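Local coordinates for protein benzoylformate Decarboxylase (Polynucleobacter necessarius, PDB 4K9Q) that probably catalyses the thiamine diphosphate- and magnesium-dependent decarboxylation of benzoylformate to benzaldehyde and carbon dioxide, at residues A[252-257]-A[275-280]; A[350-355]-A[522-527]; A[372-377]-A[459-464]; A[405-410]-A[449-454]. All blocks are in the same frame, centred on the assembly; numbering follows the deposited sequence.

Interaction 1. Residues A[252-257]-A[275-280]; sequences SGIGSL and FRYYPW
The N-terminal turn of helix 254-260, in the central Rossmann-like domain, settles on an aromatic loop where I254 covers the ring of Y277. With G253 as the N-cap, I254 lays CG1 over the centre of that ring, 3.5 Å from its centroid, a CH-pi contact; the opposite face carries CB of F275. Y277 has CG anti to its own carbonyl carbon (chi1 -62°), which turns the ring beneath the helix start. One turn on, L257 CD1 stands over the F275 face, 4.1 Å from the centroid, while I254 CD1 meets W280 CZ3 at 3.6 Å. Branched aliphatic residues suit these flat surfaces. The backbones join where Y278 N donates to S252 O (2.8 Å, 157° at the hydrogen). One water links I254 O with Y277 OH, another I254 N with P279 O. Y278 OH is hydrogen-bonded to S26 OG of the second subunit. The loop follows strand 266-270, and from it P279 packs on F465 and L468 of helix 460-468.

Interaction 2. Residues A[350-355]-A[522-527]; sequences LRPHAV and VPITKE
V355 and V522 reach toward each other tip to tip, CG2 of V355 lying 3.8 Å from CG1 of V522, in the tight half of this contact. The same V522 CG1 takes L350 CD1 from another direction at 4.0 Å, the two side chains crossing at about a right angle, and V355 CG2 also touches I524 CG2. V522 has CG1 anti to its backbone N (chi1 -171°), which places this one methyl against both L350 and V355. Compact branched residues fit well here, with L504 of helix 501-513 packing on both valines. T525 N donates to L350 O (2.9 Å, 163° at the hydrogen) and pins the backbones together. The other side is looser, with P352, P523 and T525 partly exposed: a water bridges L350 N and P523 O, and T525 CG2 merely rests 3.9 Å from P352 CD. T525 OG1 accepts from E527 N at 3.1 Å, making an ST turn. Were T525 an alanine, E527 N would probably lose that acceptor, leaving the turn free to shift and a gap beside P352. R351, the N-cap of helix 352-361, points away and forms a salt bridge with E343. The helix start thus lies against the C-terminal end of a parallel strand, 517-523, as in the alpha/beta sandwich of thiamine diphosphate-binding domains, with I524 next to N456 of the magnesium site.

Interaction 3. Residues A[372-377]-A[459-464]; sequences ECPSIV and YGILKQ. With TPP (thiamine diphosphate), chain D.
The diphosphate end of the thiamine diphosphate site is formed where the loop after strand 368-372 meets the N terminus of helix 460-468, P374 CB packing on I461 CG2 at 3.6 Å. S375 lies against the first turn of the helix through its CB, which is 3.7 Å from Q464 OE1; no direct hydrogen bond joins the two segments, and the cofactor bridges them. The helix presents G460 N to O3B and I461 N to O1B, each at 2.7 Å, an approach by which the helix end would probably help stabilise the negative charge. From the loop, S375 gives both N and OG to O2B; with OG between backbone N and carbonyl carbon (chi1 72°), the S375 OG to O2B bond is very short, 2.5 Å. Glycine suits position 460 because a CB there would clash with O3B. Farther along the cofactor, the CM4 methyl lies over the centre of the Y459 ring, whose OH is hydrogen-bonded to N23 of the second subunit. L462 lies over one face of the thiazolium, CD1 3.7 Å from CM4, and an alanine there would probably open a gap at that face and free the ring to shift. I461 CG2 comes within 3.2 Å of the thiazolium sulfur S1.

Interaction 4. Residues A[405-410]-A[449-454]; sequences PAAVGL and VIYVVF
Apolar packing carries most of this contact: A407 turns its CB to the strand and meets V449 CG1 at 4.1 Å and Y451 CE2 at 4.3 Å. A residue this small suits a helix face pressed on a sheet, since it lets the two larger side chains come close to the helix backbone. V449 adds its other methyl, CG2, which rests 3.9 Å from A407 O. Within the strand, V449 CG1 also lies 3.5 Å above the Y451 ring plane, displaced toward the rim, and so supports the ring from one face while touching the helix. CG of Y451 is anti to its carbonyl carbon (chi1 -66°), an orientation that extends the ring to the helix, where it meets V408 at a slant, OH 3.5 Å from V408 CG2. The one polar feature is this buried OH, hydrogen-bonded to L404 O, one turn of the helix earlier. No hydrogen bond joins the two segments themselves. The axes of the segments run roughly antiparallel, at 155°, with a closest approach of 9.2 Å. A helix, 403-417, lying against parallel strands with T425 of strand 423-428 also packed on A407, is typical of the alpha/beta fold of thiamine diphosphate-binding domains.

How the interactions relate
Along the chain, interaction 1 comes first, closing a short loop of 17 residues inside the central domain. The other three are concentric: interaction 2 opens at 350 and closes only at 527; within it interaction 3 ties the loop after strand 368-372 to helix 460-468, and innermost, interaction 4 ties helix 403-417 to strand 449-455. None cross. Interactions 2 and 4 meet through neighbouring strands of one parallel sheet, V522 N lying 2.8 Å from V453 O. F454 is a shared neighbour, packing on V355 and I524 of interaction 2 and on C373 and I376 of interaction 3. Interaction 1 stands apart, its nearest atoms about 5 Å from interaction 3, yet both touch the second subunit.

Interaction 1. Residues A[252-257]-A[275-280]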
loop_
_atom_site.group_PDB
_atom_site.type_symbol
_atom_site.label_atom_id
_atom_site.label_comp_id
_atom_site.label_asym_id
_atom_site.label_seq_id
_atom_site.Cartn_x
_atom_site.Cartn_y
_atom_site.Cartn_z
ATOM N N SER A 252 31.799 -5.252 -8.355
ATOM C CA SER A 252 30.402 -5.423 -7.965
ATOM C C SER A 252 29.634 -6.521 -8.713
ATOM O O SER A 252 28.398 -6.538 -8.708
ATOM C CB SER A 252 29.666 -4.083 -8.074
ATOM O OG SER A 252 29.805 -3.544 -9.375
ATOM N N GLY A 253 30.356 -7.447 -9.340
ATOM C CA GLY A 253 29.727 -8.640 -9.888
ATOM C C GLY A 253 29.956 -9.836 -8.970
ATOM O O GLY A 253 30.960 -9.901 -8.270
ATOM N N ILE A 254 29.034 -10.795 -8.981
ATOM C CA ILE A 254 29.177 -11.983 -8.151
ATOM C C ILE A 254 30.496 -12.707 -8.420
ATOM O O ILE A 254 31.282 -12.942 -7.505
ATOM C CB ILE A 254 28.000 -12.955 -8.366
ATOM C CG1 ILE A 254 26.717 -12.337 -7.797
ATOM C CG2 ILE A 254 28.288 -14.284 -7.691
ATOM C CD1 ILE A 254 25.434 -13.050 -8.220
ATOM N N GLY A 255 30.739 -13.034 -9.685
ATOM C CA GLY A 255 31.941 -13.758 -10.062
ATOM C C GLY A 255 33.223 -12.952 -9.949
ATOM O O GLY A 255 34.290 -13.513 -9.684
ATOM N N SER A 256 33.141 -11.640 -10.163
ATOM C CA SER A 256 34.336 -10.805 -10.088
ATOM C C SER A 256 34.758 -10.565 -8.637
ATOM O O SER A 256 35.943 -10.632 -8.308
ATOM C CB SER A 256 34.147 -9.471 -10.826
ATOM O OG SER A 256 33.109 -8.694 -10.244
ATOM N N LEU A 257 33.790 -10.300 -7.765
ATOM C CA LEU A 257 34.097 -10.124 -6.349
ATOM C C LEU A 257 34.686 -11.433 -5.798
ATOM O O LEU A 257 35.713 -11.422 -5.116
ATOM C CB LEU A 257 32.843 -9.696 -5.565
ATOM C CG LEU A 257 33.050 -9.239 -4.116
ATOM C CD1 LEU A 257 31.866 -8.393 -3.669
ATOM C CD2 LEU A 257 33.257 -10.437 -3.178
ATOM N N PHE A 275 25.680 -8.923 -0.963
ATOM C CA PHE A 275 26.576 -7.803 -1.243
ATOM C C PHE A 275 25.852 -6.841 -2.176
ATOM O O PHE A 275 24.884 -7.225 -2.846
ATOM C CB PHE A 275 27.835 -8.275 -1.986
ATOM C CG PHE A 275 28.847 -8.953 -1.120
ATOM C CD1 PHE A 275 29.578 -8.225 -0.192
ATOM C CD2 PHE A 275 29.087 -10.316 -1.253
ATOM C CE1 PHE A 275 30.533 -8.837 0.596
ATOM C CE2 PHE A 275 30.042 -10.943 -0.462
ATOM C CZ PHE A 275 30.762 -10.205 0.463
ATOM N N ARG A 276 26.350 -5.608 -2.259
ATOM C CA ARG A 276 25.749 -4.597 -3.124
ATOM C C ARG A 276 26.254 -4.767 -4.557
ATOM O O ARG A 276 27.046 -3.962 -5.070
ATOM C CB ARG A 276 26.018 -3.190 -2.577
ATOM C CG ARG A 276 25.292 -2.082 -3.321
ATOM C CD ARG A 276 25.496 -0.769 -2.599
ATOM N NE ARG A 276 24.691 -0.715 -1.381
ATOM C CZ ARG A 276 24.916 0.140 -0.388
ATOM N NH1 ARG A 276 25.925 0.997 -0.472
ATOM N NH2 ARG A 276 24.134 0.132 0.684
ATOM N N TYR A 277 25.789 -5.836 -5.195
ATOM C CA TYR A 277 26.160 -6.129 -6.575
ATOM C C TYR A 277 25.477 -5.172 -7.542
ATOM O O TYR A 277 24.490 -4.525 -7.204
ATOM C CB TYR A 277 25.745 -7.548 -6.935
ATOM C CG TYR A 277 26.392 -8.656 -6.137
ATOM C CD1 TYR A 277 27.768 -8.846 -6.152
ATOM C CD2 TYR A 277 25.609 -9.563 -5.416
ATOM C CE1 TYR A 277 28.349 -9.897 -5.444
ATOM C CE2 TYR A 277 26.186 -10.614 -4.711
ATOM C CZ TYR A 277 27.553 -10.775 -4.736
ATOM O OH TYR A 277 28.128 -11.824 -4.048
ATOM N N TYR A 278 25.989 -5.100 -8.764
ATOM C CA TYR A 278 25.365 -4.247 -9.770
ATOM C C TYR A 278 25.234 -4.984 -11.110
ATOM O O TYR A 278 24.139 -5.427 -11.461
ATOM C CB TYR A 278 26.111 -2.910 -9.894
ATOM C CG TYR A 278 25.505 -1.941 -10.885
ATOM C CD1 TYR A 278 24.176 -2.062 -11.287
ATOM C CD2 TYR A 278 26.262 -0.910 -11.416
ATOM C CE1 TYR A 278 23.623 -1.177 -12.203
ATOM C CE2 TYR A 278 25.718 -0.014 -12.323
ATOM C CZ TYR A 278 24.399 -0.156 -12.714
ATOM O OH TYR A 278 23.855 0.734 -13.621
ATOM N N PRO A 279 26.343 -5.154 -11.848
ATOM C CA PRO A 279 26.255 -5.941 -13.080
ATOM C C PRO A 279 26.045 -7.409 -12.763
ATOM O O PRO A 279 26.460 -7.874 -11.698
ATOM C CB PRO A 279 27.638 -5.752 -13.709
ATOM C CG PRO A 279 28.537 -5.552 -12.543
ATOM C CD PRO A 279 27.731 -4.746 -11.558
ATOM N N TRP A 280 25.400 -8.126 -13.679
ATOM C CA TRP A 280 25.280 -9.567 -13.560
ATOM C C TRP A 280 26.545 -10.228 -14.103
ATOM O O TRP A 280 26.853 -10.121 -15.293
ATOM C CB TRP A 280 24.031 -10.073 -14.295
ATOM C CG TRP A 280 24.004 -11.555 -14.479
ATOM C CD1 TRP A 280 24.107 -12.243 -15.664
ATOM C CD2 TRP A 280 23.891 -12.546 -13.451
ATOM N NE1 TRP A 280 24.049 -13.597 -15.429
ATOM C CE2 TRP A 280 23.917 -13.809 -14.080
ATOM C CE3 TRP A 280 23.759 -12.488 -12.057
ATOM C CZ2 TRP A 280 23.821 -14.999 -13.364
ATOM C CZ3 TRP A 280 23.667 -13.670 -11.350
ATOM C CH2 TRP A 280 23.698 -14.909 -12.003
HETATM O O HOH W 1 30.568 -12.473 -4.872
HETATM O O HOH W 2 26.491 -10.139 -10.414
#

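Interaction 2. Residues A[350-355]-A[522-527]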
loop_
_atom_site.group_PDB
_atom_site.type_symbol
_atom_site.label_atom_id
_atom_site.label_comp_id
_atom_site.label_asym_id
_atom_site.label_seq_id
_atom_site.Cartn_x
_atom_site.Cartn_y
_atom_site.Cartn_z
ATOM N N LEU A 350 42.201 15.239 -23.208
ATOM C CA LEU A 350 42.639 14.988 -21.841
ATOM C C LEU A 350 42.086 13.675 -21.290
ATOM O O LEU A 350 40.924 13.343 -21.496
ATOM C CB LEU A 350 42.209 16.141 -20.936
ATOM C CG LEU A 350 42.838 17.504 -21.235
ATOM C CD1 LEU A 350 42.250 18.566 -20.326
ATOM C CD2 LEU A 350 44.340 17.407 -21.061
ATOM N N ARG A 351 42.939 12.932 -20.594
ATOM C CA ARG A 351 42.540 11.675 -19.977
ATOM C C ARG A 351 42.141 11.900 -18.526
ATOM O O ARG A 351 42.833 12.593 -17.782
ATOM C CB ARG A 351 43.680 10.670 -20.071
ATOM C CG ARG A 351 44.022 10.322 -21.513
ATOM C CD ARG A 351 45.162 9.352 -21.576
ATOM N NE ARG A 351 45.540 9.061 -22.954
ATOM C CZ ARG A 351 46.537 8.248 -23.286
ATOM N NH1 ARG A 351 47.249 7.660 -22.335
ATOM N NH2 ARG A 351 46.821 8.028 -24.563
ATOM N N PRO A 352 41.014 11.304 -18.107
ATOM C CA PRO A 352 40.503 11.576 -16.759
ATOM C C PRO A 352 41.461 11.232 -15.603
ATOM O O PRO A 352 41.430 11.950 -14.601
ATOM C CB PRO A 352 39.213 10.745 -16.694
ATOM C CG PRO A 352 39.352 9.709 -17.763
ATOM C CD PRO A 352 40.159 10.367 -18.854
ATOM N N HIS A 353 42.282 10.188 -15.718
ATOM C CA HIS A 353 43.229 9.888 -14.641
ATOM C C HIS A 353 44.198 11.070 -14.471
ATOM O O HIS A 353 44.560 11.426 -13.353
ATOM C CB HIS A 353 43.994 8.587 -14.910
ATOM C CG HIS A 353 44.680 8.014 -13.703
ATOM N ND1 HIS A 353 45.800 8.585 -13.135
ATOM C CD2 HIS A 353 44.418 6.901 -12.975
ATOM C CE1 HIS A 353 46.194 7.853 -12.107
ATOM N NE2 HIS A 353 45.373 6.825 -11.991
ATOM N N ALA A 354 44.607 11.691 -15.573
ATOM C CA ALA A 354 45.524 12.824 -15.462
ATOM C C ALA A 354 44.818 14.030 -14.855
ATOM O O ALA A 354 45.390 14.747 -14.039
ATOM C CB ALA A 354 46.123 13.169 -16.813
ATOM N N VAL A 355 43.569 14.255 -15.259
ATOM C CA VAL A 355 42.759 15.317 -14.672
ATOM C C VAL A 355 42.681 15.124 -13.154
ATOM O O VAL A 355 42.904 16.061 -12.382
ATOM C CB VAL A 355 41.339 15.362 -15.285
ATOM C CG1 VAL A 355 40.446 16.350 -14.526
ATOM C CG2 VAL A 355 41.419 15.741 -16.760
ATOM N N VAL A 522 35.811 20.393 -17.783
ATOM C CA VAL A 522 36.999 19.781 -18.352
ATOM C C VAL A 522 36.600 18.815 -19.470
ATOM O O VAL A 522 36.036 17.752 -19.206
ATOM C CB VAL A 522 37.786 19.002 -17.281
ATOM C CG1 VAL A 522 39.145 18.557 -17.843
ATOM C CG2 VAL A 522 37.957 19.848 -16.023
ATOM N N PRO A 523 36.862 19.189 -20.730
ATOM C CA PRO A 523 36.613 18.235 -21.816
ATOM C C PRO A 523 37.596 17.073 -21.716
ATOM O O PRO A 523 38.802 17.299 -21.558
ATOM C CB PRO A 523 36.895 19.048 -23.085
ATOM C CG PRO A 523 36.995 20.465 -22.653
ATOM C CD PRO A 523 37.405 20.465 -21.216
ATOM N N ILE A 524 37.097 15.843 -21.785
ATOM C CA ILE A 524 37.965 14.681 -21.730
ATOM C C ILE A 524 37.712 13.778 -22.923
ATOM O O ILE A 524 36.722 13.943 -23.647
ATOM C CB ILE A 524 37.787 13.878 -20.417
ATOM C CG1 ILE A 524 36.329 13.433 -20.247
ATOM C CG2 ILE A 524 38.257 14.721 -19.221
ATOM C CD1 ILE A 524 36.129 12.361 -19.177
ATOM N N THR A 525 38.615 12.830 -23.126
ATOM C CA THR A 525 38.446 11.823 -24.151
ATOM C C THR A 525 37.103 11.120 -23.986
ATOM O O THR A 525 36.603 10.962 -22.858
ATOM C CB THR A 525 39.588 10.800 -24.094
ATOM O OG1 THR A 525 39.392 9.799 -25.099
ATOM C CG2 THR A 525 39.655 10.154 -22.711
ATOM N N LYS A 526 36.522 10.731 -25.120
ATOM C CA LYS A 526 35.277 9.976 -25.151
ATOM C C LYS A 526 35.564 8.486 -25.057
ATOM O O LYS A 526 34.646 7.683 -24.871
ATOM C CB LYS A 526 34.479 10.285 -26.424
ATOM C CG LYS A 526 34.110 11.757 -26.588
ATOM C CD LYS A 526 33.392 12.020 -27.909
ATOM C CE LYS A 526 31.872 12.054 -27.755
ATOM N NZ LYS A 526 31.258 10.740 -27.405
ATOM N N GLU A 527 36.837 8.113 -25.180
ATOM C CA GLU A 527 37.213 6.717 -25.045
ATOM C C GLU A 527 36.937 6.295 -23.615
ATOM O O GLU A 527 37.053 7.099 -22.687
ATOM C CB GLU A 527 38.681 6.479 -25.412
ATOM C CG GLU A 527 39.035 6.848 -26.855
ATOM C CD GLU A 527 38.121 6.197 -27.888
ATOM O OE1 GLU A 527 37.767 5.013 -27.716
ATOM O OE2 GLU A 527 37.754 6.872 -28.873
HETATM O O HOH W 3 40.477 17.551 -23.796
#

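Interaction 3. Residues A[372-377]-A[459-464]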
loop_
_atom_site.group_PDB
_atom_site.type_symbol
_atom_site.label_atom_id
_atom_site.label_comp_id
_atom_site.label_asym_id
_atom_site.label_seq_id
_atom_site.Cartn_x
_atom_site.Cartn_y
_atom_site.Cartn_z
ATOM N N GLU A 372 30.062 11.892 -8.427
ATOM C CA GLU A 372 28.971 11.342 -9.225
ATOM C C GLU A 372 29.395 11.464 -10.681
ATOM O O GLU A 372 28.863 12.276 -11.435
ATOM C CB GLU A 372 27.658 12.084 -8.966
ATOM C CG GLU A 372 26.422 11.396 -9.558
ATOM C CD GLU A 372 25.128 12.073 -9.152
ATOM O OE1 GLU A 372 24.741 11.998 -7.961
ATOM O OE2 GLU A 372 24.495 12.693 -10.023
ATOM N N CYS A 373 30.388 10.662 -11.043
ATOM C CA CYS A 373 30.931 10.622 -12.397
ATOM C C CYS A 373 31.246 9.156 -12.627
ATOM O O CYS A 373 32.380 8.708 -12.433
ATOM C CB CYS A 373 32.197 11.471 -12.486
ATOM S SG CYS A 373 32.752 11.717 -14.182
ATOM N N PRO A 374 30.222 8.382 -13.002
ATOM C CA PRO A 374 30.329 6.924 -12.924
ATOM C C PRO A 374 31.521 6.308 -13.665
ATOM O O PRO A 374 32.178 5.426 -13.101
ATOM C CB PRO A 374 28.997 6.452 -13.522
ATOM C CG PRO A 374 28.029 7.539 -13.116
ATOM C CD PRO A 374 28.841 8.826 -13.270
ATOM N N SER A 375 31.818 6.754 -14.880
ATOM C CA SER A 375 32.860 6.073 -15.651
ATOM C C SER A 375 34.267 6.207 -15.050
ATOM O O SER A 375 35.131 5.379 -15.340
ATOM C CB SER A 375 32.865 6.521 -17.123
ATOM O OG SER A 375 33.368 7.828 -17.254
ATOM N N ILE A 376 34.497 7.219 -14.209
ATOM C CA ILE A 376 35.848 7.443 -13.673
ATOM C C ILE A 376 36.087 6.878 -12.265
ATOM O O ILE A 376 37.170 7.042 -11.704
ATOM C CB ILE A 376 36.249 8.948 -13.681
ATOM C CG1 ILE A 376 35.464 9.728 -12.621
ATOM C CG2 ILE A 376 36.073 9.548 -15.073
ATOM C CD1 ILE A 376 35.912 11.193 -12.481
ATOM N N VAL A 377 35.099 6.207 -11.691
ATOM C CA VAL A 377 35.242 5.736 -10.308
ATOM C C VAL A 377 36.556 4.973 -10.008
ATOM O O VAL A 377 37.231 5.275 -9.021
ATOM C CB VAL A 377 33.992 4.953 -9.851
ATOM C CG1 VAL A 377 34.242 4.269 -8.505
ATOM C CG2 VAL A 377 32.805 5.913 -9.779
ATOM N N TYR A 459 26.766 9.519 -21.959
ATOM C CA TYR A 459 26.563 8.742 -20.753
ATOM C C TYR A 459 27.568 7.584 -20.818
ATOM O O TYR A 459 27.235 6.468 -21.216
ATOM C CB TYR A 459 25.131 8.200 -20.717
ATOM C CG TYR A 459 24.008 9.204 -20.435
ATOM C CD1 TYR A 459 24.087 10.138 -19.393
ATOM C CD2 TYR A 459 22.834 9.167 -21.185
ATOM C CE1 TYR A 459 23.029 11.016 -19.132
ATOM C CE2 TYR A 459 21.784 10.033 -20.929
ATOM C CZ TYR A 459 21.883 10.955 -19.901
ATOM O OH TYR A 459 20.821 11.809 -19.662
ATOM N N GLY A 460 28.818 7.876 -20.466
ATOM C CA GLY A 460 29.925 6.962 -20.707
ATOM C C GLY A 460 29.741 5.574 -20.132
ATOM O O GLY A 460 29.970 4.568 -20.819
ATOM N N ILE A 461 29.337 5.505 -18.874
ATOM C CA ILE A 461 29.261 4.207 -18.229
ATOM C C ILE A 461 28.178 3.340 -18.865
ATOM O O ILE A 461 28.275 2.115 -18.835
ATOM C CB ILE A 461 29.084 4.309 -16.710
ATOM C CG1 ILE A 461 29.407 2.951 -16.066
ATOM C CG2 ILE A 461 27.684 4.753 -16.370
ATOM C CD1 ILE A 461 29.488 2.962 -14.563
ATOM N N LEU A 462 27.156 3.957 -19.456
ATOM C CA LEU A 462 26.149 3.151 -20.162
ATOM C C LEU A 462 26.716 2.499 -21.427
ATOM O O LEU A 462 26.256 1.432 -21.841
ATOM C CB LEU A 462 24.901 3.966 -20.497
ATOM C CG LEU A 462 24.129 4.540 -19.307
ATOM C CD1 LEU A 462 22.845 5.215 -19.761
ATOM C CD2 LEU A 462 23.847 3.465 -18.259
ATOM N N LYS A 463 27.711 3.127 -22.042
ATOM C CA LYS A 463 28.376 2.502 -23.187
ATOM C C LYS A 463 29.288 1.372 -22.710
ATOM O O LYS A 463 29.463 0.374 -23.405
ATOM C CB LYS A 463 29.164 3.534 -24.007
ATOM C CG LYS A 463 28.280 4.567 -24.708
ATOM C CD LYS A 463 29.092 5.472 -25.620
ATOM C CE LYS A 463 28.208 6.533 -26.256
ATOM N NZ LYS A 463 28.993 7.429 -27.162
ATOM N N GLN A 464 29.867 1.539 -21.524
ATOM C CA GLN A 464 30.669 0.484 -20.914
ATOM C C GLN A 464 29.772 -0.720 -20.654
ATOM O O GLN A 464 30.148 -1.861 -20.915
ATOM C CB GLN A 464 31.297 0.963 -19.604
ATOM C CG GLN A 464 32.356 2.059 -19.780
ATOM C CD GLN A 464 32.963 2.532 -18.469
ATOM O OE1 GLN A 464 32.254 2.901 -17.525
ATOM N NE2 GLN A 464 34.291 2.525 -18.403
HETATM N "N1'" TPP D . 18.520 8.165 -14.110
HETATM C "C2'" TPP D . 18.765 8.230 -12.747
HETATM C CM2 TPP D . 17.948 9.132 -11.871
HETATM N "N3'" TPP D . 19.751 7.454 -12.167
HETATM C "C4'" TPP D . 20.506 6.613 -12.946
HETATM N "N4'" TPP D . 21.443 5.857 -12.379
HETATM C "C5'" TPP D . 20.292 6.568 -14.324
HETATM C "C6'" TPP D . 19.285 7.332 -14.912
HETATM C "C7'" TPP D . 21.119 5.643 -15.180
HETATM N N3 TPP D . 22.514 6.007 -15.388
HETATM C C2 TPP D . 23.585 5.436 -14.719
HETATM S S1 TPP D . 25.023 6.004 -15.171
HETATM C C5 TPP D . 24.336 6.995 -16.248
HETATM C C4 TPP D . 22.948 6.916 -16.301
HETATM C CM4 TPP D . 22.052 7.723 -17.207
HETATM C C6 TPP D . 25.271 7.837 -17.070
HETATM C C7 TPP D . 26.121 8.821 -16.283
HETATM O O7 TPP D . 26.704 9.655 -17.258
HETATM P PA TPP D . 27.761 10.801 -16.863
HETATM O O1A TPP D . 27.282 11.496 -15.621
HETATM O O2A TPP D . 27.929 11.763 -17.996
HETATM O O3A TPP D . 29.079 9.988 -16.432
HETATM P PB TPP D . 30.102 9.175 -17.369
HETATM O O1B TPP D . 29.677 7.743 -17.313
HETATM O O2B TPP D . 31.468 9.361 -16.747
HETATM O O3B TPP D . 30.049 9.662 -18.781
HETATM O O HOH W 4 35.889 2.166 -15.677
#

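Interaction 4. Residues A[405-410]-A[449-454]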
loop_
_atom_site.group_PDB
_atom_site.type_symbol
_atom_site.label_atom_id
_atom_site.label_comp_id
_atom_site.label_asym_id
_atom_site.label_seq_id
_atom_site.Cartn_x
_atom_site.Cartn_y
_atom_site.Cartn_z
ATOM N N PRO A 405 23.408 18.472 -5.465
ATOM C CA PRO A 405 22.837 19.162 -4.301
ATOM C C PRO A 405 23.371 18.657 -2.948
ATOM O O PRO A 405 23.502 19.454 -2.010
ATOM C CB PRO A 405 21.323 18.938 -4.452
ATOM C CG PRO A 405 21.188 17.758 -5.381
ATOM C CD PRO A 405 22.383 17.801 -6.290
ATOM N N ALA A 406 23.710 17.378 -2.830
ATOM C CA ALA A 406 24.213 16.901 -1.538
ATOM C C ALA A 406 25.506 17.627 -1.149
ATOM O O ALA A 406 25.741 17.906 0.038
ATOM C CB ALA A 406 24.417 15.386 -1.537
ATOM N N ALA A 407 26.324 17.950 -2.150
ATOM C CA ALA A 407 27.550 18.714 -1.936
ATOM C C ALA A 407 27.258 20.045 -1.258
ATOM O O ALA A 407 27.998 20.468 -0.366
ATOM C CB ALA A 407 28.275 18.947 -3.254
ATOM N N VAL A 408 26.189 20.707 -1.694
ATOM C CA VAL A 408 25.780 21.964 -1.070
ATOM C C VAL A 408 25.424 21.728 0.393
ATOM O O VAL A 408 25.769 22.526 1.258
ATOM C CB VAL A 408 24.599 22.636 -1.814
ATOM C CG1 VAL A 408 24.084 23.836 -1.027
ATOM C CG2 VAL A 408 25.016 23.058 -3.226
ATOM N N GLY A 409 24.726 20.632 0.671
ATOM C CA GLY A 409 24.357 20.322 2.041
ATOM C C GLY A 409 25.577 20.032 2.905
ATOM O O GLY A 409 25.644 20.455 4.063
ATOM N N LEU A 410 26.542 19.299 2.348
ATOM C CA LEU A 410 27.789 18.999 3.051
ATOM C C LEU A 410 28.539 20.302 3.345
ATOM O O LEU A 410 29.074 20.486 4.440
ATOM C CB LEU A 410 28.669 18.028 2.236
ATOM C CG LEU A 410 28.124 16.586 2.195
ATOM C CD1 LEU A 410 28.732 15.764 1.053
ATOM C CD2 LEU A 410 28.325 15.896 3.552
ATOM N N VAL A 449 31.913 25.335 -2.695
ATOM C CA VAL A 449 31.722 24.083 -3.411
ATOM C C VAL A 449 32.321 24.246 -4.788
ATOM O O VAL A 449 32.054 25.231 -5.472
ATOM C CB VAL A 449 30.215 23.735 -3.557
ATOM C CG1 VAL A 449 30.034 22.455 -4.386
ATOM C CG2 VAL A 449 29.549 23.590 -2.188
ATOM N N ILE A 450 33.121 23.272 -5.195
ATOM C CA ILE A 450 33.819 23.338 -6.465
ATOM C C ILE A 450 33.403 22.148 -7.305
ATOM O O ILE A 450 33.755 20.998 -6.993
ATOM C CB ILE A 450 35.346 23.300 -6.257
ATOM C CG1 ILE A 450 35.786 24.459 -5.359
ATOM C CG2 ILE A 450 36.079 23.355 -7.601
ATOM C CD1 ILE A 450 37.221 24.359 -4.913
ATOM N N TYR A 451 32.630 22.410 -8.354
ATOM C CA TYR A 451 32.191 21.348 -9.242
ATOM C C TYR A 451 33.179 21.204 -10.376
ATOM O O TYR A 451 33.391 22.144 -11.136
ATOM C CB TYR A 451 30.814 21.664 -9.821
ATOM C CG TYR A 451 29.720 21.693 -8.793
ATOM C CD1 TYR A 451 29.120 22.892 -8.417
ATOM C CD2 TYR A 451 29.277 20.514 -8.201
ATOM C CE1 TYR A 451 28.104 22.919 -7.477
ATOM C CE2 TYR A 451 28.264 20.531 -7.250
ATOM C CZ TYR A 451 27.683 21.734 -6.896
ATOM O OH TYR A 451 26.672 21.755 -5.963
ATOM N N VAL A 452 33.792 20.029 -10.483
ATOM C CA VAL A 452 34.644 19.731 -11.623
ATOM C C VAL A 452 33.872 18.776 -12.516
ATOM O O VAL A 452 33.591 17.636 -12.122
ATOM C CB VAL A 452 35.988 19.105 -11.205
ATOM C CG1 VAL A 452 36.871 18.867 -12.429
ATOM C CG2 VAL A 452 36.703 20.018 -10.207
ATOM N N VAL A 453 33.508 19.246 -13.703
ATOM C CA VAL A 453 32.673 18.461 -14.607
ATOM C C VAL A 453 33.508 17.799 -15.698
ATOM O O VAL A 453 34.159 18.474 -16.500
ATOM C CB VAL A 453 31.578 19.325 -15.272
ATOM C CG1 VAL A 453 30.662 18.449 -16.143
ATOM C CG2 VAL A 453 30.773 20.074 -14.235
ATOM N N PHE A 454 33.480 16.473 -15.714
ATOM C CA PHE A 454 34.195 15.684 -16.704
ATOM C C PHE A 454 33.350 15.536 -17.960
ATOM O O PHE A 454 32.424 14.724 -18.013
ATOM C CB PHE A 454 34.562 14.316 -16.108
ATOM C CG PHE A 454 35.604 14.400 -15.021
ATOM C CD1 PHE A 454 35.303 14.961 -13.790
ATOM C CD2 PHE A 454 36.883 13.918 -15.238
ATOM C CE1 PHE A 454 36.270 15.051 -12.791
ATOM C CE2 PHE A 454 37.853 13.989 -14.244
ATOM C CZ PHE A 454 37.547 14.560 -13.020
#